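Local coordinates for ferric iron-binding periplasmic protein (Pseudomonas aeruginosa, PDB 6J2S) that binds ferric iron in the periplasm, probably for delivery to an ABC transporter, and here holds gallium(III) in its place, at residues 127-132 with 187-192; 143-148 with 220-225. One frame throughout, in Å; residues are numbered along the deposited sequence.

Contact 1. Residues 127-132 with 187-192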
ATOM      1  N   PRO A 127     -20.116  13.241  14.812  1.00 17.09           N
ATOM      2  CA  PRO A 127     -19.534  14.412  15.510  1.00 17.82           C
ATOM      3  C   PRO A 127     -18.803  14.083  16.812  1.00 18.78           C
ATOM      4  O   PRO A 127     -17.938  14.864  17.227  1.00 19.70           O
ATOM      5  CB  PRO A 127     -20.759  15.302  15.773  1.00 17.56           C
ATOM      6  CG  PRO A 127     -21.714  14.949  14.668  1.00 23.82           C
ATOM      7  CD  PRO A 127     -21.522  13.464  14.419  1.00 18.92           C
ATOM      8  N   SER A 128     -19.111  12.955  17.459  1.00 19.41           N
ATOM      9  CA  SER A 128     -18.437  12.619  18.708  1.00 22.17           C
ATOM     10  C   SER A 128     -16.932  12.414  18.528  1.00 21.04           C
ATOM     11  O   SER A 128     -16.189  12.555  19.499  1.00 21.35           O
ATOM     12  CB  SER A 128     -19.080  11.375  19.326  1.00 21.01           C
ATOM     13  OG  SER A 128     -18.823  10.240  18.521  1.00 24.51           O
ATOM     14  N   TRP A 129     -16.449  12.106  17.317  1.00 19.84           N
ATOM     15  CA  TRP A 129     -15.006  11.947  17.091  1.00 20.17           C
ATOM     16  C   TRP A 129     -14.314  13.230  16.642  1.00 22.08           C
ATOM     17  O   TRP A 129     -13.106  13.199  16.367  1.00 18.35           O
ATOM     18  CB  TRP A 129     -14.744  10.840  16.067  1.00 18.08           C
ATOM     19  CG  TRP A 129     -15.438   9.618  16.481  1.00 18.79           C
ATOM     20  CD1 TRP A 129     -16.621   9.156  16.013  1.00 19.64           C
ATOM     21  CD2 TRP A 129     -15.040   8.735  17.525  1.00 19.47           C
ATOM     22  NE1 TRP A 129     -16.982   8.019  16.683  1.00 20.25           N
ATOM     23  CE2 TRP A 129     -16.024   7.737  17.621  1.00 21.37           C
ATOM     24  CE3 TRP A 129     -13.934   8.684  18.384  1.00 22.87           C
ATOM     25  CZ2 TRP A 129     -15.942   6.692  18.534  1.00 22.71           C
ATOM     26  CZ3 TRP A 129     -13.854   7.655  19.302  1.00 22.90           C
ATOM     27  CH2 TRP A 129     -14.849   6.662  19.364  1.00 22.84           C
ATOM     28  N   SER A 130     -15.039  14.343  16.571  1.00 17.03           N
ATOM     29  CA  SER A 130     -14.456  15.617  16.161  1.00 18.35           C
ATOM     30  C   SER A 130     -13.216  15.938  16.982  1.00 20.94           C
ATOM     31  O   SER A 130     -13.251  15.907  18.212  1.00 18.52           O
ATOM     32  CB  SER A 130     -15.483  16.739  16.322  1.00 20.38           C
ATOM     33  OG  SER A 130     -14.896  18.008  16.047  1.00 29.92           O
ATOM     34  N   GLY A 131     -12.119  16.244  16.294  1.00 19.67           N
ATOM     35  CA  GLY A 131     -10.876  16.576  16.966  1.00 17.93           C
ATOM     36  C   GLY A 131     -10.082  15.406  17.504  1.00 18.41           C
ATOM     37  O   GLY A 131      -8.994  15.619  18.056  1.00 22.48           O
ATOM     38  N   ARG A 132     -10.571  14.177  17.367  1.00 17.31           N
ATOM     39  CA  ARG A 132      -9.954  13.041  18.032  1.00 18.03           C
ATOM     40  C   ARG A 132      -9.172  12.119  17.101  1.00 19.21           C
ATOM     41  O   ARG A 132      -8.579  11.152  17.586  1.00 15.97           O
ATOM     42  CB  ARG A 132     -11.015  12.221  18.785  1.00 17.54           C
ATOM     43  CG  ARG A 132     -11.726  13.014  19.883  1.00 18.20           C
ATOM     44  CD  ARG A 132     -12.393  12.125  20.898  1.00 20.19           C
ATOM     45  NE  ARG A 132     -11.407  11.482  21.768  1.00 18.53           N
ATOM     46  CZ  ARG A 132     -11.719  10.696  22.790  1.00 19.09           C
ATOM     47  NH1 ARG A 132     -12.995  10.469  23.081  1.00 19.92           N
ATOM     48  NH2 ARG A 132     -10.756  10.147  23.526  1.00 18.69           N
ATOM     49  N   VAL A 187      -2.714  13.723  18.757  1.00 19.01           N
ATOM     50  CA  VAL A 187      -4.065  13.337  18.367  1.00 17.25           C
ATOM     51  C   VAL A 187      -4.318  11.950  18.955  1.00 16.87           C
ATOM     52  O   VAL A 187      -3.385  11.169  19.150  1.00 17.26           O
ATOM     53  CB  VAL A 187      -4.252  13.388  16.816  1.00 17.90           C
ATOM     54  CG1 VAL A 187      -3.479  12.265  16.107  1.00 18.19           C
ATOM     55  CG2 VAL A 187      -5.722  13.382  16.435  1.00 18.71           C
ATOM     56  N   ASP A 188      -5.591  11.644  19.263  1.00 14.81           N
ATOM     57  CA  ASP A 188      -5.879  10.417  20.012  1.00 14.35           C
ATOM     58  C   ASP A 188      -5.688   9.159  19.164  1.00 13.53           C
ATOM     59  O   ASP A 188      -5.307   8.110  19.696  1.00 15.75           O
ATOM     60  CB  ASP A 188      -7.310  10.438  20.560  1.00 17.24           C
ATOM     61  CG  ASP A 188      -7.556  11.571  21.573  1.00 21.34           C
ATOM     62  OD1 ASP A 188      -8.717  11.756  22.000  1.00 20.65           O
ATOM     63  OD2 ASP A 188      -6.586  12.256  21.960  1.00 22.78           O
ATOM     64  N   MET A 189      -5.966   9.239  17.867  1.00 14.11           N
ATOM     65  CA  MET A 189      -5.997   8.091  16.969  1.00 14.52           C
ATOM     66  C   MET A 189      -5.657   8.563  15.568  1.00 13.75           C
ATOM     67  O   MET A 189      -5.779   9.752  15.251  1.00 17.05           O
ATOM     68  CB  MET A 189      -7.385   7.423  16.873  1.00 18.57           C
ATOM     69  CG  MET A 189      -8.190   7.243  18.132  1.00 27.55           C
ATOM     70  SD  MET A 189      -9.874   6.718  17.718  1.00 26.51           S
ATOM     71  CE  MET A 189     -10.646   8.226  17.167  1.00 25.46           C
ATOM     72  N   ALA A 190      -5.293   7.616  14.705  1.00 15.78           N
ATOM     73  CA  ALA A 190      -5.149   7.971  13.295  1.00 14.98           C
ATOM     74  C   ALA A 190      -5.300   6.737  12.421  1.00 13.78           C
ATOM     75  O   ALA A 190      -4.916   5.632  12.809  1.00 15.12           O
ATOM     76  CB  ALA A 190      -3.803   8.656  13.000  1.00 15.09           C
ATOM     77  N   LEU A 191      -5.840   6.955  11.220  1.00 13.82           N
ATOM     78  CA  LEU A 191      -5.981   5.926  10.198  1.00 13.19           C
ATOM     79  C   LEU A 191      -4.697   5.843   9.381  1.00 14.59           C
ATOM     80  O   LEU A 191      -4.355   6.791   8.666  1.00 14.25           O
ATOM     81  CB  LEU A 191      -7.150   6.263   9.277  1.00 16.41           C
ATOM     82  CG  LEU A 191      -8.539   6.418   9.888  1.00 17.13           C
ATOM     83  CD1 LEU A 191      -9.496   6.933   8.816  1.00 16.11           C
ATOM     84  CD2 LEU A 191      -9.030   5.081  10.435  1.00 16.02           C
ATOM     85  N   ILE A 192      -4.003   4.712   9.464  1.00 14.16           N
ATOM     86  CA  ILE A 192      -2.749   4.532   8.746  1.00 14.87           C
ATOM     87  C   ILE A 192      -2.667   3.098   8.234  1.00 17.99           C
ATOM     88  O   ILE A 192      -3.633   2.326   8.333  1.00 14.88           O
ATOM     89  CB  ILE A 192      -1.546   4.862   9.652  1.00 16.24           C
ATOM     90  CG1 ILE A 192      -1.582   4.010  10.927  1.00 16.12           C
ATOM     91  CG2 ILE A 192      -1.496   6.373   9.978  1.00 17.47           C
ATOM     92  CD1 ILE A 192      -0.207   3.854  11.612  1.00 18.65           C
TER
HETATM   93  O   HOH W   1      -7.247  14.416  19.818  1.00 24.70           O

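Contact 2. Residues 143-148 with 220-225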
ATOM      1  N   LEU A 143      -6.769   6.646  -0.561  1.00 11.53           N
ATOM      2  CA  LEU A 143      -7.548   6.548  -1.801  1.00 12.63           C
ATOM      3  C   LEU A 143      -8.229   5.190  -1.927  1.00 15.39           C
ATOM      4  O   LEU A 143      -9.424   5.100  -2.234  1.00 14.26           O
ATOM      5  CB  LEU A 143      -6.642   6.779  -3.017  1.00 13.74           C
ATOM      6  CG  LEU A 143      -7.405   6.792  -4.346  1.00 15.85           C
ATOM      7  CD1 LEU A 143      -8.440   7.934  -4.339  1.00 17.71           C
ATOM      8  CD2 LEU A 143      -6.469   6.912  -5.553  1.00 16.15           C
ATOM      9  N   GLU A 144      -7.471   4.116  -1.716  1.00 13.39           N
ATOM     10  CA  GLU A 144      -8.064   2.793  -1.810  1.00 13.13           C
ATOM     11  C   GLU A 144      -9.142   2.616  -0.763  1.00 13.94           C
ATOM     12  O   GLU A 144     -10.171   1.981  -1.024  1.00 14.79           O
ATOM     13  CB  GLU A 144      -7.000   1.723  -1.653  1.00 16.57           C
ATOM     14  CG  GLU A 144      -6.287   1.434  -2.941  1.00 18.48           C
ATOM     15  CD  GLU A 144      -4.971   0.794  -2.674  1.00 23.08           C
ATOM     16  OE1 GLU A 144      -4.695  -0.274  -3.263  1.00 28.79           O
ATOM     17  OE2 GLU A 144      -4.228   1.361  -1.838  1.00 28.55           O
ATOM     18  N   GLN A 145      -8.911   3.170   0.428  1.00 12.54           N
ATOM     19  CA  GLN A 145      -9.910   3.105   1.482  1.00 12.61           C
ATOM     20  C   GLN A 145     -11.203   3.773   1.053  1.00 13.15           C
ATOM     21  O   GLN A 145     -12.292   3.234   1.285  1.00 13.38           O
ATOM     22  CB  GLN A 145      -9.382   3.747   2.759  1.00 11.59           C
ATOM     23  CG  GLN A 145     -10.406   3.756   3.869  1.00 13.61           C
ATOM     24  CD  GLN A 145     -10.635   2.367   4.436  1.00 14.91           C
ATOM     25  OE1 GLN A 145     -10.013   1.977   5.425  1.00 16.45           O
ATOM     26  NE2 GLN A 145     -11.548   1.618   3.816  1.00 15.02           N
ATOM     27  N   VAL A 146     -11.108   4.949   0.416  1.00 12.25           N
ATOM     28  CA  VAL A 146     -12.321   5.609  -0.061  1.00 11.58           C
ATOM     29  C   VAL A 146     -12.984   4.757  -1.134  1.00 14.24           C
ATOM     30  O   VAL A 146     -14.214   4.613  -1.165  1.00 14.14           O
ATOM     31  CB  VAL A 146     -12.006   7.030  -0.580  1.00 13.24           C
ATOM     32  CG1 VAL A 146     -13.245   7.673  -1.184  1.00 13.18           C
ATOM     33  CG2 VAL A 146     -11.415   7.902   0.547  1.00 14.58           C
ATOM     34  N   ALA A 147     -12.178   4.172  -2.028  1.00 12.79           N
ATOM     35  CA  ALA A 147     -12.723   3.282  -3.050  1.00 13.22           C
ATOM     36  C   ALA A 147     -13.470   2.114  -2.426  1.00 14.04           C
ATOM     37  O   ALA A 147     -14.554   1.751  -2.890  1.00 13.81           O
ATOM     38  CB  ALA A 147     -11.603   2.785  -3.967  1.00 14.33           C
ATOM     39  N   ALA A 148     -12.917   1.537  -1.346  1.00 14.05           N
ATOM     40  CA  ALA A 148     -13.572   0.441  -0.630  1.00 14.45           C
ATOM     41  C   ALA A 148     -14.911   0.864  -0.039  1.00 16.53           C
ATOM     42  O   ALA A 148     -15.889   0.110  -0.118  1.00 15.98           O
ATOM     43  CB  ALA A 148     -12.657  -0.076   0.483  1.00 14.15           C
ATOM     44  N   GLY A 220     -12.875  -0.566   7.197  1.00 15.62           N
ATOM     45  CA  GLY A 220     -11.611  -0.165   7.763  1.00 12.33           C
ATOM     46  C   GLY A 220     -10.620  -1.291   7.944  1.00 12.27           C
ATOM     47  O   GLY A 220      -9.503  -1.033   8.391  1.00 13.82           O
ATOM     48  N   ALA A 221     -11.006  -2.531   7.644  1.00 13.07           N
ATOM     49  CA  ALA A 221     -10.089  -3.659   7.714  1.00 15.25           C
ATOM     50  C   ALA A 221      -9.503  -3.996   6.342  1.00 13.94           C
ATOM     51  O   ALA A 221      -8.922  -5.069   6.161  1.00 15.00           O
ATOM     52  CB  ALA A 221     -10.796  -4.883   8.306  1.00 16.88           C
ATOM     53  N   LEU A 222      -9.637  -3.086   5.392  1.00 13.32           N
ATOM     54  CA  LEU A 222      -9.156  -3.275   4.031  1.00 12.30           C
ATOM     55  C   LEU A 222      -7.693  -3.716   3.986  1.00 14.86           C
ATOM     56  O   LEU A 222      -6.845  -3.189   4.709  1.00 13.72           O
ATOM     57  CB  LEU A 222      -9.318  -1.951   3.277  1.00 14.68           C
ATOM     58  CG  LEU A 222      -8.861  -1.903   1.827  1.00 15.78           C
ATOM     59  CD1 LEU A 222      -9.792  -2.756   0.958  1.00 19.13           C
ATOM     60  CD2 LEU A 222      -8.849  -0.455   1.371  1.00 16.00           C
ATOM     61  N   VAL A 223      -7.409  -4.680   3.116  1.00 12.70           N
ATOM     62  CA  VAL A 223      -6.051  -5.078   2.762  1.00 14.46           C
ATOM     63  C   VAL A 223      -5.757  -4.518   1.373  1.00 15.75           C
ATOM     64  O   VAL A 223      -6.588  -4.640   0.467  1.00 15.97           O
ATOM     65  CB  VAL A 223      -5.899  -6.610   2.793  1.00 18.23           C
ATOM     66  CG1 VAL A 223      -4.577  -7.067   2.160  1.00 17.47           C
ATOM     67  CG2 VAL A 223      -5.995  -7.099   4.229  1.00 16.90           C
ATOM     68  N   THR A 224      -4.603  -3.880   1.211  1.00 14.34           N
ATOM     69  CA  THR A 224      -4.180  -3.380  -0.096  1.00 13.80           C
ATOM     70  C   THR A 224      -2.868  -4.051  -0.481  1.00 14.78           C
ATOM     71  O   THR A 224      -2.095  -4.469   0.375  1.00 14.45           O
ATOM     72  CB  THR A 224      -4.004  -1.858  -0.097  1.00 17.71           C
ATOM     73  OG1 THR A 224      -2.950  -1.510   0.808  1.00 18.97           O
ATOM     74  CG2 THR A 224      -5.303  -1.144   0.351  1.00 18.78           C
ATOM     75  N   VAL A 225      -2.605  -4.114  -1.787  1.00 14.71           N
ATOM     76  CA  VAL A 225      -1.516  -4.914  -2.333  1.00 14.48           C
ATOM     77  C   VAL A 225      -0.496  -4.001  -3.002  1.00 16.91           C
ATOM     78  O   VAL A 225      -0.847  -3.174  -3.853  1.00 17.09           O
ATOM     79  CB  VAL A 225      -2.048  -5.968  -3.325  1.00 16.81           C
ATOM     80  CG1 VAL A 225      -0.909  -6.710  -3.965  1.00 17.26           C
ATOM     81  CG2 VAL A 225      -2.980  -6.935  -2.585  1.00 17.00           C
TER
HETATM   82  O   HOH W   2      -4.859  -3.181  -3.585  1.00 21.91           O

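Contact 1. Residues 127-132 with 187-192
Arg-132 and Asp-188 both turn CG anti to their own carbonyl carbon (chi1 near -60°), and a bend at chi3 of the arginine brings its guanidinium side-on to the carboxylate. NE and NH2 then grip a single oxygen: NE lies 2.7 Å from Asp-188 OD1, and NH2 of the same arginine lies 3.0 Å from that atom. OD1 sits at the edge of the guanidinium, close to its plane, yet the two flat groups stand 87° apart, which excludes the coplanar fork in which each oxygen takes one nitrogen. NE comes in nearly along the C-O axis of OD1, whereas NH2 approaches from above the carboxylate plane. A water 2.8 Å from Gly-131 O is placed to donate to it and, weakly, to Asp-188 OD2, though it has more acceptors nearby than protons to give.

Besides the salt bridge, the backbones meet through a weak bond from Met-189 N to Arg-132 O, 3.3 Å long and bent to 121° at the hydrogen. Met-189, itself bent at chi3, carries its methyl CE to 3.5 Å from Trp-129 CE3, and its SD lies 5.2 Å from the centroid of the indole six-membered ring. Both approaches are oblique, giving a Met-aromatic contact.

A type II turn from Trp-129 to Arg-132, with Gly-131 at positive phi, leads into strand 133-135, which runs parallel to strand 189-193; the contact therefore lies where these two strands begin. Its chemistry is divided: a partly exposed ion pair, probably screened by solvent, is concentrated on one carboxylate oxygen, while sulfur and indole supply apolar packing beside a backbone bond that is weak.

Contact 2. Residues 143-148 with 220-225
Helix 140-153 packs against the strand entry 220-225 with CA atoms 6.9 Å apart at Gln-145 and Leu-222, and no direct hydrogen bond joins the two segments. The centre of the interface is Leu-222. With CG anti to the backbone N (chi1 179°), it directs CD2 onto the helix surface, 3.7 Å from Gln-145 CA and equally near the carbonyl oxygen of Glu-144. One turn on, Ala-148 CB rests 3.9 Å from Leu-222 CD2 and also touches CD1, so the small methyl receives both branches of the leucine.

On one flank Gln-145 and Leu-222 lie alongside one another with their side chains running in opposed senses. The glutamine chain bends at chi2 (72°), placing OE1 3.6 Å from Gly-220 CA, while NE2 is hydrogen-bonded to Pro-219 O; the amide thus follows the loop leading into the strand.

Toward the metal cleft, Glu-144 extends beyond CG and lays its carboxylate over Thr-224, with OE2 3.5 Å from the methyl CG2. The threonine hydroxyl OG1 has its hydrogen bond with Glu-60 OE2, and the atoms of Thr-224 nearest the Glu-144 carboxylate are carbons, CG2 and CB. The polar link of Glu-144 to the strand runs through a water that donates to Glu-144 OE1 (2.9 Å from the water oxygen) and accepts from Val-225 N (3.0 Å from that oxygen).

The side chain of Thr-224 lies about 8 Å from the gallium, and that of Glu-144 is near Glu-59, a metal ligand, which places this end near the site but outside its coordination shell. Glu-144 OE2 also comes close to Glu-60 OE2; the closeness of two carboxylates, that of Glu-144 buried, could raise the proton affinity of one of them, with the bridging water offsetting some of the negative charge at OE1.

Overall arrangement
Contact 1 is peripheral, its centre about 22 Å from the centre of the chain, and only partly buried, whereas all six touching residues of contact 2 are buried, its centre about 9 Å from that of the chain. The two contact centres are about 18 Å apart and the contacts do not touch. Both nevertheless reach one mixed sheet, in which strand 96-107 pairs antiparallel with strands 189-193 and 223-230; along the chain their segments alternate. The chemistry follows the location. At the start of two sheet strands, 127-132 with 187-192 rely on a direct ion pair, while 143-148 with 220-225 combine helix-to-strand apolar packing with a water bridge, close to the metal site that contact 1 lies away from.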